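Local coordinates for uncharacterized protein (Deinococcus radiodurans, PDB 3M33) that is of unknown function but carries a methyltransferase-like domain, and so may transfer methyl groups as related proteins do, at residues Ser43-Pro48 with His137-Gly142; Val52-Ala55 with Pro61-Ala64; Ala64-Gln69 with Val116-Pro121; Ala70-Ala75 with Ala110-Ile115; Glu81-Ala86 with Val95-Gly100. All coordinates share one frame; numbering follows the deposited sequence.

Contact 1: Ser43-Pro48 with His137-Gly142; sequences SRLLTP and HFLYVG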
# COMPACT_ATOMS: atom_id res chain seq x y z
N SER A 43 9.03 -10.50 -0.20
CA SER A 43 9.38 -11.84 0.23
C SER A 43 10.90 -12.05 0.31
O SER A 43 11.39 -12.65 1.27
CB SER A 43 8.73 -12.87 -0.70
OG SER A 43 9.15 -14.16 -0.31
N ARG A 44 11.64 -11.55 -0.68
CA ARG A 44 13.10 -11.70 -0.68
C ARG A 44 13.75 -10.99 0.50
O ARG A 44 14.80 -11.40 0.98
CB ARG A 44 13.73 -11.17 -1.98
CG ARG A 44 13.38 -11.94 -3.25
CD ARG A 44 14.04 -11.27 -4.48
NE ARG A 44 15.47 -11.59 -4.58
CZ ARG A 44 16.46 -10.80 -4.19
NH1 ARG A 44 16.21 -9.60 -3.67
NH2 ARG A 44 17.72 -11.20 -4.32
N LEU A 45 13.13 -9.90 0.96
CA LEU A 45 13.69 -9.10 2.05
C LEU A 45 13.43 -9.62 3.48
O LEU A 45 13.97 -9.08 4.44
CB LEU A 45 13.16 -7.67 1.96
CG LEU A 45 13.71 -6.84 0.79
CD1 LEU A 45 12.69 -5.79 0.39
CD2 LEU A 45 15.05 -6.21 1.16
N LEU A 46 12.60 -10.64 3.63
CA LEU A 46 12.21 -11.09 4.97
C LEU A 46 13.04 -12.28 5.44
O LEU A 46 13.14 -13.28 4.74
CB LEU A 46 10.72 -11.45 5.00
CG LEU A 46 9.77 -10.28 4.72
CD1 LEU A 46 8.34 -10.75 4.58
CD2 LEU A 46 9.89 -9.27 5.83
N THR A 47 13.63 -12.18 6.63
CA THR A 47 14.32 -13.30 7.24
C THR A 47 13.87 -13.42 8.69
O THR A 47 13.29 -12.47 9.22
CB THR A 47 15.85 -13.10 7.23
OG1 THR A 47 16.22 -12.19 8.28
CG2 THR A 47 16.31 -12.56 5.89
N PRO A 48 14.14 -14.57 9.34
CA PRO A 48 13.72 -14.74 10.74
C PRO A 48 14.45 -13.79 11.69
O PRO A 48 14.17 -13.81 12.87
CB PRO A 48 14.11 -16.19 11.05
CG PRO A 48 14.32 -16.85 9.73
CD PRO A 48 14.81 -15.77 8.81
N HIS A 137 16.06 -1.31 4.78
CA HIS A 137 15.44 -0.98 3.50
C HIS A 137 14.09 -0.30 3.73
O HIS A 137 13.41 -0.56 4.74
CB HIS A 137 15.17 -2.24 2.67
CG HIS A 137 16.39 -2.84 2.04
ND1 HIS A 137 17.16 -3.80 2.66
CD2 HIS A 137 16.96 -2.63 0.83
CE1 HIS A 137 18.16 -4.14 1.87
NE2 HIS A 137 18.06 -3.45 0.75
N PHE A 138 13.67 0.53 2.79
CA PHE A 138 12.30 1.05 2.78
C PHE A 138 11.67 0.51 1.51
O PHE A 138 12.23 0.66 0.43
CB PHE A 138 12.32 2.58 2.73
CG PHE A 138 10.97 3.19 2.42
CD1 PHE A 138 9.97 3.25 3.39
CD2 PHE A 138 10.70 3.70 1.16
CE1 PHE A 138 8.71 3.80 3.10
CE2 PHE A 138 9.45 4.25 0.86
CZ PHE A 138 8.45 4.30 1.84
N LEU A 139 10.50 -0.12 1.62
CA LEU A 139 9.86 -0.71 0.47
C LEU A 139 8.44 -0.15 0.30
O LEU A 139 7.64 -0.17 1.25
CB LEU A 139 9.82 -2.24 0.61
CG LEU A 139 9.03 -3.00 -0.47
CD1 LEU A 139 9.69 -2.79 -1.82
CD2 LEU A 139 8.93 -4.47 -0.13
N TYR A 140 8.13 0.33 -0.90
CA TYR A 140 6.84 0.99 -1.16
C TYR A 140 6.27 0.63 -2.53
O TYR A 140 7.01 0.46 -3.50
CB TYR A 140 7.02 2.51 -1.07
CG TYR A 140 5.83 3.34 -1.54
CD1 TYR A 140 4.78 3.63 -0.67
CD2 TYR A 140 5.77 3.87 -2.82
CE1 TYR A 140 3.69 4.40 -1.07
CE2 TYR A 140 4.69 4.65 -3.24
CZ TYR A 140 3.65 4.90 -2.36
OH TYR A 140 2.56 5.65 -2.74
N VAL A 141 4.94 0.51 -2.61
CA VAL A 141 4.29 0.50 -3.91
C VAL A 141 3.13 1.49 -3.89
O VAL A 141 2.33 1.51 -2.96
CB VAL A 141 3.83 -0.91 -4.38
CG1 VAL A 141 2.76 -1.48 -3.46
CG2 VAL A 141 3.27 -0.82 -5.82
N GLY A 142 3.06 2.35 -4.91
CA GLY A 142 2.06 3.41 -4.94
C GLY A 142 1.01 3.07 -5.97
O GLY A 142 1.29 2.30 -6.87
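L45 meets strand 137-142 by splitting its two methyl branches between an aromatic ring and an aliphatic tip. CD2 sits over one face of the H137 imidazole, 3.7 Å from the ring centroid and 16° off the ring normal, a CH-pi contact. The methyl is displaced toward the rim on the ND1 side, where L45 CD2 comes within 3.5 Å of H137 ND1. The other branch, CD1, goes to a different residue and lies 4.0 Å from L139 CD2, an ordinary apolar approach.

CB of L45 already points at the strand as it leaves helix 36-45, and the torsions beyond it (chi1 -71°, chi2 153°) then place one methyl on each partner. H137 takes the same first rotamer from the strand side, CG anti to the carbonyl carbon, with its ring plane about perpendicular to the plane of its CA, CB and CG atoms.

This is helix-on-sheet packing, a worked case of a helix laid across a Rossmann-type sheet, in a fold consistent with a class I methyltransferase. Strand 136-142 stands between the parallel strand 112-118 and the antiparallel strand 204-216. H137 and L139, two residues apart, face the helix, whereas the intervening F138 turns to the other side and packs on I125 and W159.

Earlier in the helix, F38, W41 and L42 also rest on L139, while L214 of strand 204-216 touches both L45 and H137.

Contact 2: Val52-Ala55 with Pro61-Ala64; sequences VLEA and PDAA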
# COMPACT_ATOMS: atom_id res chain seq x y z
N VAL A 52 10.32 -5.68 11.24
CA VAL A 52 9.55 -4.96 10.24
C VAL A 52 8.63 -3.92 10.87
O VAL A 52 8.03 -4.16 11.92
CB VAL A 52 8.71 -5.93 9.40
CG1 VAL A 52 7.98 -5.16 8.28
CG2 VAL A 52 9.59 -7.01 8.81
N LEU A 53 8.55 -2.76 10.24
CA LEU A 53 7.52 -1.77 10.52
C LEU A 53 6.68 -1.56 9.27
O LEU A 53 7.20 -1.20 8.21
CB LEU A 53 8.13 -0.45 10.96
CG LEU A 53 7.09 0.64 11.23
CD1 LEU A 53 6.31 0.31 12.51
CD2 LEU A 53 7.77 1.98 11.38
N GLU A 54 5.37 -1.79 9.39
CA GLU A 54 4.46 -1.57 8.28
C GLU A 54 3.59 -0.36 8.53
O GLU A 54 2.85 -0.31 9.50
CB GLU A 54 3.56 -2.79 8.06
CG GLU A 54 2.70 -2.67 6.81
CD GLU A 54 1.49 -3.60 6.79
OE1 GLU A 54 1.33 -4.44 7.71
OE2 GLU A 54 0.69 -3.47 5.85
N ALA A 55 3.68 0.63 7.64
CA ALA A 55 2.84 1.81 7.73
C ALA A 55 1.50 1.59 7.03
O ALA A 55 1.45 1.14 5.87
CB ALA A 55 3.56 3.03 7.12
N PRO A 61 -3.81 -7.48 6.25
CA PRO A 61 -3.60 -8.57 5.29
C PRO A 61 -2.12 -8.91 5.12
O PRO A 61 -1.78 -10.08 5.01
CB PRO A 61 -4.17 -8.01 3.97
CG PRO A 61 -4.17 -6.47 4.14
CD PRO A 61 -4.44 -6.29 5.64
N ASP A 62 -1.26 -7.90 5.09
CA ASP A 62 0.16 -8.19 4.90
C ASP A 62 0.81 -8.69 6.19
O ASP A 62 1.68 -9.56 6.16
CB ASP A 62 0.92 -6.99 4.32
CG ASP A 62 0.70 -6.85 2.82
OD1 ASP A 62 0.67 -7.88 2.11
OD2 ASP A 62 0.57 -5.70 2.34
N ALA A 63 0.39 -8.14 7.33
CA ALA A 63 0.86 -8.65 8.60
C ALA A 63 0.59 -10.15 8.67
O ALA A 63 1.45 -10.93 9.08
CB ALA A 63 0.18 -7.91 9.77
N ALA A 64 -0.60 -10.57 8.26
CA ALA A 64 -0.99 -11.96 8.38
C ALA A 64 -0.22 -12.81 7.40
O ALA A 64 0.22 -13.90 7.70
CB ALA A 64 -2.49 -12.12 8.15
O HOH W 1 -1.11 -5.52 7.09
O HOH W 2 -1.15 -4.49 4.31
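OE1 of E54 is gripped from two directions: the indole NE1 of W73 donates a hydrogen bond to it, and a water does the same at 2.7 Å from E54 OE1. That water in turn accepts the backbone N-H of A63, its oxygen 3.0 Å from A63 N, and so links strand 52-55 to the first turn of helix 61-66. Direct contact is looser, with E54 OE1 lying 3.8 Å from A63 N.

The second oxygen repeats the pattern with a side chain. A second water donates to both E54 OE2, at 2.6 Å, and D62 OD2, at 2.9 Å, bridging two carboxylates whose planes are 57° apart. Reach comes from an extended glutamate: CG is anti to the backbone nitrogen (chi1 -174°) and the chain stays straight beyond it, crossing the aspartate side chain at about a right angle.

Strand, turn and helix here open a beta-alpha-beta unit, and G58, G60 and A63 form a glycine-rich pattern consistent with the first sequence motif of class I methyltransferases, whose loop in relatives receives the cofactor. A glycerol held by D62 OD1, probably from the crystallisation liquor, may mark a pocket nearby.

If both carboxylates are charged, the closeness of E54 OE2 and D62 OD2, 4.2 Å apart, is probably eased by the bridging water and by R118, whose NE forms a salt bridge with D62 OD2.

Contact 3: Ala64-Gln69 with Val116-Pro121; sequences ARFGPQ and VSRRGP. With SO4 (sulfate ion), chain F.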
# COMPACT_ATOMS: atom_id res chain seq x y z
N ALA A 64 -0.60 -10.57 8.26
CA ALA A 64 -0.99 -11.96 8.38
C ALA A 64 -0.22 -12.81 7.40
O ALA A 64 0.22 -13.90 7.70
CB ALA A 64 -2.49 -12.12 8.15
N ARG A 65 -0.08 -12.30 6.20
CA ARG A 65 0.50 -13.08 5.14
C ARG A 65 2.05 -13.15 5.15
O ARG A 65 2.63 -14.20 4.83
CB ARG A 65 -0.03 -12.51 3.83
CG ARG A 65 0.57 -13.02 2.58
CD ARG A 65 -0.11 -12.36 1.41
NE ARG A 65 0.69 -12.57 0.22
CZ ARG A 65 0.67 -11.77 -0.84
NH1 ARG A 65 -0.10 -10.69 -0.85
NH2 ARG A 65 1.44 -12.06 -1.87
N PHE A 66 2.72 -12.05 5.50
CA PHE A 66 4.19 -12.00 5.46
C PHE A 66 4.80 -11.94 6.85
O PHE A 66 5.96 -12.28 7.04
CB PHE A 66 4.68 -10.75 4.71
CG PHE A 66 4.38 -10.77 3.25
CD1 PHE A 66 5.22 -11.42 2.36
CD2 PHE A 66 3.26 -10.12 2.76
CE1 PHE A 66 4.96 -11.43 1.00
CE2 PHE A 66 2.98 -10.13 1.39
CZ PHE A 66 3.83 -10.78 0.51
N GLY A 67 4.00 -11.49 7.80
CA GLY A 67 4.42 -11.33 9.18
C GLY A 67 5.14 -12.50 9.84
O GLY A 67 6.15 -12.30 10.51
N PRO A 68 4.64 -13.73 9.65
CA PRO A 68 5.32 -14.84 10.33
C PRO A 68 6.73 -15.10 9.81
O PRO A 68 7.49 -15.82 10.46
CB PRO A 68 4.41 -16.05 10.03
CG PRO A 68 3.06 -15.45 9.75
CD PRO A 68 3.39 -14.17 9.01
N GLN A 69 7.09 -14.52 8.68
CA GLN A 69 8.39 -14.79 8.06
C GLN A 69 9.46 -13.91 8.69
O GLN A 69 10.65 -14.16 8.53
CB GLN A 69 8.34 -14.59 6.54
CG GLN A 69 8.09 -15.87 5.77
CD GLN A 69 7.92 -15.64 4.27
OE1 GLN A 69 8.46 -16.40 3.45
NE2 GLN A 69 7.17 -14.60 3.90
N VAL A 116 7.91 -0.89 5.49
CA VAL A 116 7.18 -1.24 4.29
C VAL A 116 5.83 -0.53 4.22
O VAL A 116 5.19 -0.26 5.25
CB VAL A 116 7.01 -2.76 4.19
CG1 VAL A 116 6.16 -3.27 5.31
CG2 VAL A 116 6.38 -3.13 2.86
N SER A 117 5.39 -0.19 3.01
CA SER A 117 4.08 0.44 2.85
C SER A 117 3.46 0.07 1.52
O SER A 117 3.99 0.44 0.46
CB SER A 117 4.22 1.96 2.93
OG SER A 117 2.99 2.59 2.66
N ARG A 118 2.34 -0.65 1.57
CA ARG A 118 1.63 -0.98 0.35
C ARG A 118 0.55 0.06 0.11
O ARG A 118 -0.51 -0.01 0.71
CB ARG A 118 1.02 -2.39 0.42
CG ARG A 118 0.31 -2.81 -0.89
CD ARG A 118 -0.60 -4.05 -0.73
NE ARG A 118 0.13 -5.25 -0.30
CZ ARG A 118 0.72 -6.13 -1.12
NH1 ARG A 118 0.69 -5.96 -2.45
NH2 ARG A 118 1.34 -7.19 -0.61
N ARG A 119 0.85 1.06 -0.72
CA ARG A 119 -0.12 2.11 -1.03
C ARG A 119 -0.55 2.88 0.22
O ARG A 119 -1.65 3.42 0.31
CB ARG A 119 -1.34 1.52 -1.76
CG ARG A 119 -0.93 0.82 -3.08
CD ARG A 119 -1.96 -0.22 -3.58
NE ARG A 119 -3.23 0.39 -3.97
CZ ARG A 119 -4.12 -0.17 -4.79
NH1 ARG A 119 -3.89 -1.36 -5.35
NH2 ARG A 119 -5.25 0.49 -5.07
N GLY A 120 0.35 2.92 1.19
CA GLY A 120 0.07 3.53 2.48
C GLY A 120 0.71 4.90 2.58
O GLY A 120 1.00 5.51 1.56
N PRO A 121 0.91 5.38 3.81
CA PRO A 121 1.52 6.69 4.07
C PRO A 121 2.90 6.80 3.45
O PRO A 121 3.64 5.80 3.39
CB PRO A 121 1.64 6.73 5.60
CG PRO A 121 0.55 5.83 6.09
CD PRO A 121 0.50 4.70 5.06
S SO4 F . -5.15 3.62 -2.89
O1 SO4 F . -4.68 2.47 -3.63
O2 SO4 F . -6.50 3.35 -2.40
O3 SO4 F . -4.24 3.87 -1.76
O4 SO4 F . -5.16 4.81 -3.74
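The guanidinium of R118 turns its edge to the F66 ring: CE2 of F66 lies in the guanidinium plane, 3.9 Å from R118 NH2, and the two planes differ by 28°. CZ of F66 also sits 3.4 Å above one face of the R65 guanidinium, toward the rim. R65 NH1 comes within 3.8 Å of R118 NH2, an approach oblique to both guanidinium planes, which are 21° apart.

The conformations bring the ends together. R65 runs out extended from helix 61-66, whereas R118, at the end of strand 112-118, starts with CG anti to the backbone nitrogen and then bends at chi3 (-60°), which lands NH2 beside R65 and F66. The chains themselves cross near a right angle.

Carboxylates around the pair explain the gathering of charge. D39 bridges them, giving one oxygen to R65 NH2 and the other to R118 NH2. The site lies at the C-terminal end of a central strand of a Rossmann-type sheet, the end at which class I methyltransferases bind their substrates. A glycerol on R65 NH1, probably from the crystallisation liquor, fits with a pocket here.

R119, next along, pairs its NH1 with E35 and turns NE and NH2 to O1 of a sulfate, probably from the same liquor and close to the guanidinium plane, at its edge. Both bonds are unusually short, so their exact lengths are doubtful. Any anion binding is thus limited to R119; around the close R65-R118 pair the acids probably neutralise the charge, with D62, E35 and D39 holding R118 by all three nitrogens.

Contact 4: Ala70-Ala75 with Ala110-Ile115; sequences AARWAA and APFGLI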
# COMPACT_ATOMS: atom_id res chain seq x y z
N ALA A 70 9.02 -12.90 9.43
CA ALA A 70 9.93 -11.95 10.09
C ALA A 70 10.13 -12.25 11.57
O ALA A 70 9.37 -13.00 12.17
CB ALA A 70 9.39 -10.50 9.91
N ALA A 71 11.16 -11.66 12.18
CA ALA A 71 11.38 -11.79 13.61
C ALA A 71 10.28 -11.06 14.37
O ALA A 71 9.81 -11.53 15.40
CB ALA A 71 12.74 -11.19 14.00
N ARG A 72 9.90 -9.90 13.85
CA ARG A 72 8.84 -9.09 14.45
C ARG A 72 8.18 -8.27 13.33
O ARG A 72 8.87 -7.74 12.47
CB ARG A 72 9.41 -8.15 15.52
CG ARG A 72 8.37 -7.26 16.20
CD ARG A 72 8.96 -6.50 17.38
NE ARG A 72 7.94 -5.67 18.04
CZ ARG A 72 7.87 -4.35 17.93
NH1 ARG A 72 8.78 -3.70 17.21
NH2 ARG A 72 6.91 -3.68 18.55
N TRP A 73 6.86 -8.21 13.33
CA TRP A 73 6.14 -7.36 12.38
C TRP A 73 5.35 -6.33 13.18
O TRP A 73 4.28 -6.63 13.70
CB TRP A 73 5.18 -8.19 11.53
CG TRP A 73 4.55 -7.48 10.36
CD1 TRP A 73 3.44 -6.66 10.38
CD2 TRP A 73 4.96 -7.56 8.99
NE1 TRP A 73 3.16 -6.22 9.11
CE2 TRP A 73 4.08 -6.75 8.24
CE3 TRP A 73 6.00 -8.23 8.33
CZ2 TRP A 73 4.21 -6.59 6.87
CZ3 TRP A 73 6.12 -8.06 6.95
CH2 TRP A 73 5.24 -7.25 6.24
N ALA A 74 5.89 -5.13 13.30
CA ALA A 74 5.14 -4.05 13.94
C ALA A 74 4.35 -3.34 12.85
O ALA A 74 4.82 -3.22 11.72
CB ALA A 74 6.10 -3.08 14.65
N ALA A 75 3.15 -2.86 13.17
CA ALA A 75 2.27 -2.29 12.15
C ALA A 75 1.39 -1.21 12.76
O ALA A 75 1.01 -1.32 13.94
CB ALA A 75 1.42 -3.39 11.55
N ALA A 110 11.42 0.64 17.51
CA ALA A 110 12.54 0.98 16.63
C ALA A 110 13.84 0.53 17.32
O ALA A 110 13.89 0.48 18.55
CB ALA A 110 12.57 2.49 16.36
N PRO A 111 14.89 0.24 16.54
CA PRO A 111 15.01 0.44 15.09
C PRO A 111 14.52 -0.77 14.31
O PRO A 111 14.41 -1.86 14.86
CB PRO A 111 16.52 0.61 14.89
CG PRO A 111 17.17 -0.02 16.10
CD PRO A 111 16.08 -0.44 17.07
N PHE A 112 14.23 -0.56 13.02
CA PHE A 112 13.72 -1.62 12.17
C PHE A 112 14.65 -1.87 10.98
O PHE A 112 15.31 -0.94 10.50
CB PHE A 112 12.32 -1.25 11.66
CG PHE A 112 11.30 -1.09 12.75
CD1 PHE A 112 10.65 -2.21 13.27
CD2 PHE A 112 10.98 0.16 13.25
CE1 PHE A 112 9.70 -2.08 14.28
CE2 PHE A 112 10.02 0.31 14.25
CZ PHE A 112 9.39 -0.81 14.78
N GLY A 113 14.71 -3.11 10.51
CA GLY A 113 15.49 -3.43 9.32
C GLY A 113 14.69 -3.25 8.04
O GLY A 113 15.25 -3.15 6.94
N LEU A 114 13.37 -3.21 8.16
CA LEU A 114 12.51 -2.98 7.00
C LEU A 114 11.33 -2.09 7.36
O LEU A 114 10.64 -2.32 8.36
CB LEU A 114 12.02 -4.32 6.42
CG LEU A 114 11.06 -4.26 5.22
CD1 LEU A 114 11.79 -3.71 4.01
CD2 LEU A 114 10.50 -5.65 4.92
N ILE A 115 11.09 -1.06 6.55
CA ILE A 115 9.90 -0.25 6.69
C ILE A 115 9.14 -0.42 5.40
O ILE A 115 9.66 -0.17 4.33
CB ILE A 115 10.22 1.24 6.93
CG1 ILE A 115 10.92 1.44 8.28
CG2 ILE A 115 8.96 2.07 6.89
CD1 ILE A 115 12.38 1.03 8.26
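F112 sets the CE1-CZ side of its ring against A74 CB and R72 NH1, the compact part of this contact. CE1 of F112 is 3.8 Å from A74 CB and its CZ is 4.0 Å from the same methyl, an apolar approach oblique to the ring. From strand 72-77 the arginine reaches the same two atoms: R72 NH1 stands 3.5 Å from F112 CE1. Guanidinium and ring are nearly parallel, 15° apart, yet their side chains are displaced and meet at a slant. The methyl of A74 also lies 3.6 Å above a face of that guanidinium.

An extended chain, with CG of R72 anti to its nitrogen (chi1 180°), carries the charged group this far, and polar partners fix its rotation: NE forms a salt bridge with D94, and NH2 donates to the carbonyl of L108.

Away from this cluster the contact loosens. R72 itself is only partly buried, A71 and P111 are exposed, and a cis peptide bond leads into P111 just before the phenylalanine. W73 turns to the other side of its strand, against A63 and F66 of helix 61-66.

F112 also rests on L53 of strand 51-55. Joining strands separated by strand 51-55 in the parallel part of the sheet, with F112 just before the corner at G113, the cluster belongs to the side of the sheet facing away from helix 61-66, consistent with the alpha/beta/alpha layering of a Rossmann-type methyltransferase fold.

Contact 5: Glu81-Ala86 with Val95-Gly100; sequences ELLKLA and VYEWNG. With SO4 (sulfate ion), chain H; SO4 (sulfate ion), chain D.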
# COMPACT_ATOMS: atom_id res chain seq x y z
N GLU A 81 -11.19 0.46 15.25
CA GLU A 81 -11.97 -0.76 15.02
C GLU A 81 -11.25 -1.63 13.99
O GLU A 81 -11.09 -2.83 14.17
CB GLU A 81 -13.41 -0.43 14.61
CG GLU A 81 -14.23 0.35 15.66
CD GLU A 81 -14.44 -0.44 16.97
OE1 GLU A 81 -14.98 -1.56 16.92
OE2 GLU A 81 -14.08 0.08 18.05
N LEU A 82 -10.80 -1.00 12.92
CA LEU A 82 -10.02 -1.68 11.90
C LEU A 82 -8.82 -2.40 12.53
O LEU A 82 -8.53 -3.55 12.20
CB LEU A 82 -9.57 -0.67 10.85
CG LEU A 82 -9.05 -1.25 9.56
CD1 LEU A 82 -10.12 -2.13 8.89
CD2 LEU A 82 -8.60 -0.11 8.65
N LEU A 83 -8.14 -1.75 13.46
CA LEU A 83 -7.03 -2.39 14.15
C LEU A 83 -7.44 -3.64 14.94
O LEU A 83 -6.65 -4.57 15.07
CB LEU A 83 -6.29 -1.40 15.05
CG LEU A 83 -5.62 -0.26 14.29
CD1 LEU A 83 -4.89 0.66 15.28
CD2 LEU A 83 -4.65 -0.80 13.26
N LYS A 84 -8.67 -3.67 15.45
CA LYS A 84 -9.18 -4.89 16.09
C LYS A 84 -9.13 -6.10 15.14
O LYS A 84 -8.70 -7.18 15.54
CB LYS A 84 -10.60 -4.69 16.62
CG LYS A 84 -10.68 -3.76 17.81
CD LYS A 84 -12.10 -3.67 18.35
CE LYS A 84 -12.19 -2.64 19.47
NZ LYS A 84 -13.60 -2.37 19.86
N LEU A 85 -9.59 -5.90 13.91
CA LEU A 85 -9.48 -6.94 12.88
C LEU A 85 -8.03 -7.29 12.59
O LEU A 85 -7.68 -8.46 12.41
CB LEU A 85 -10.14 -6.48 11.58
CG LEU A 85 -11.59 -6.10 11.78
CD1 LEU A 85 -12.21 -5.61 10.48
CD2 LEU A 85 -12.33 -7.32 12.33
N ALA A 86 -7.17 -6.28 12.55
CA ALA A 86 -5.77 -6.56 12.26
C ALA A 86 -5.15 -7.44 13.36
O ALA A 86 -4.43 -8.38 13.06
CB ALA A 86 -4.96 -5.27 12.04
N VAL A 95 0.45 -4.33 16.83
CA VAL A 95 -0.35 -3.34 16.10
C VAL A 95 -0.61 -2.09 16.94
O VAL A 95 -1.05 -2.18 18.08
CB VAL A 95 -1.68 -3.96 15.65
CG1 VAL A 95 -2.52 -2.95 14.91
CG2 VAL A 95 -1.42 -5.18 14.79
N TYR A 96 -0.37 -0.93 16.34
CA TYR A 96 -0.43 0.35 17.04
C TYR A 96 -1.38 1.34 16.36
O TYR A 96 -1.49 1.38 15.13
CB TYR A 96 0.98 0.96 17.09
CG TYR A 96 1.99 0.10 17.82
CD1 TYR A 96 2.23 0.26 19.18
CD2 TYR A 96 2.70 -0.89 17.14
CE1 TYR A 96 3.15 -0.53 19.85
CE2 TYR A 96 3.63 -1.69 17.80
CZ TYR A 96 3.85 -1.51 19.15
OH TYR A 96 4.77 -2.30 19.80
N GLU A 97 -2.05 2.14 17.17
CA GLU A 97 -2.98 3.14 16.68
C GLU A 97 -2.22 4.44 16.55
O GLU A 97 -1.78 5.00 17.54
CB GLU A 97 -4.12 3.32 17.69
CG GLU A 97 -5.25 4.18 17.22
CD GLU A 97 -6.32 4.35 18.28
OE1 GLU A 97 -6.98 5.41 18.30
OE2 GLU A 97 -6.50 3.43 19.11
N TRP A 98 -2.03 4.91 15.32
CA TRP A 98 -1.21 6.08 15.09
C TRP A 98 -1.61 6.75 13.79
O TRP A 98 -1.92 6.08 12.80
CB TRP A 98 0.28 5.68 15.06
CG TRP A 98 1.22 6.85 15.07
CD1 TRP A 98 1.05 8.02 15.75
CD2 TRP A 98 2.50 6.95 14.42
NE1 TRP A 98 2.12 8.85 15.54
CE2 TRP A 98 3.02 8.23 14.72
CE3 TRP A 98 3.23 6.10 13.58
CZ2 TRP A 98 4.26 8.67 14.23
CZ3 TRP A 98 4.46 6.54 13.10
CH2 TRP A 98 4.96 7.81 13.42
N ASN A 99 -1.61 8.08 13.79
CA ASN A 99 -1.89 8.84 12.57
C ASN A 99 -0.61 9.20 11.84
O ASN A 99 -0.63 10.00 10.91
CB ASN A 99 -2.65 10.12 12.90
CG ASN A 99 -1.85 11.08 13.75
OD1 ASN A 99 -0.72 10.77 14.13
ND2 ASN A 99 -2.42 12.24 14.06
N GLY A 100 0.51 8.63 12.28
CA GLY A 100 1.79 8.89 11.63
C GLY A 100 2.42 10.25 11.94
O GLY A 100 3.44 10.61 11.34
S SO4 H . -1.94 1.60 20.60
O1 SO4 H . -1.01 0.60 21.11
O2 SO4 H . -2.73 2.16 21.70
O3 SO4 H . -1.19 2.67 19.95
O4 SO4 H . -2.86 0.99 19.65
S SO4 D . -3.37 9.03 16.95
O1 SO4 D . -4.14 8.28 15.96
O2 SO4 D . -3.38 8.27 18.21
O3 SO4 D . -1.99 9.20 16.52
O4 SO4 D . -3.99 10.35 17.14
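V95 and L83 cross at a slant within a beta-alpha-beta unit, where helix 80-89 connects strand 72-77 to strand 94-97; the axes of 81-86 and 95-97 approach to 9.0 Å and run antiparallel at 177°. V95 CG1 meets L83 CD2 at 3.4 Å, tighter than usual carbon contact. CD1 of L83 bears instead on the backbone, 3.4 Å from E97 CA and 3.5 Å from Y96 O. Together chi1 (-64°) and chi2 (-179°) of L83 send its methyls to these separate places. V95 answers with CG1 anti to its own nitrogen, and A86, one turn on along the helix, adds a looser methyl 4.4 Å from V95 CG1.

Y96 turns to the other side of the strand, toward L108 and Y76. Facing solvent on the helix, K84 NZ forms a salt bridge with E81 OE2 on its syn side.

Two sulfates, probably from the crystallisation liquor, take backbone groups. In the loop after the strand, N99 N donates to one. Because 94-97 is an outermost strand of the sheet, its edge can serve other partners, and E97 N is shared by two oxygens of the other sulfate, O4 at 2.9 Å and O3 at 3.0 Å.

All five contacts reach one sheet, but depth and chemistry vary. Contacts 2 and 4 are the buried ones, whereas 1, 3 and 5 are partly buried, contact 3 having an exposed arginine although it lies nearest the chain's centre. Contacts 2 and 3 share helix 61-66 yet differ: water-bridged carboxylates in the first, arginines among carboxylates in the second. Contacts 1 and 5 each set a leucine from a helix against a strand, one beside strand 204-216, the other at the outer edge where sulfates bind. Contact 4 mixes both styles, an aromatic ring meeting a cation and a methyl. Strand 112-118 carries contacts 3 and 4 at its two ends, and backbone pairing ties it to strand 136-142 of contact 1.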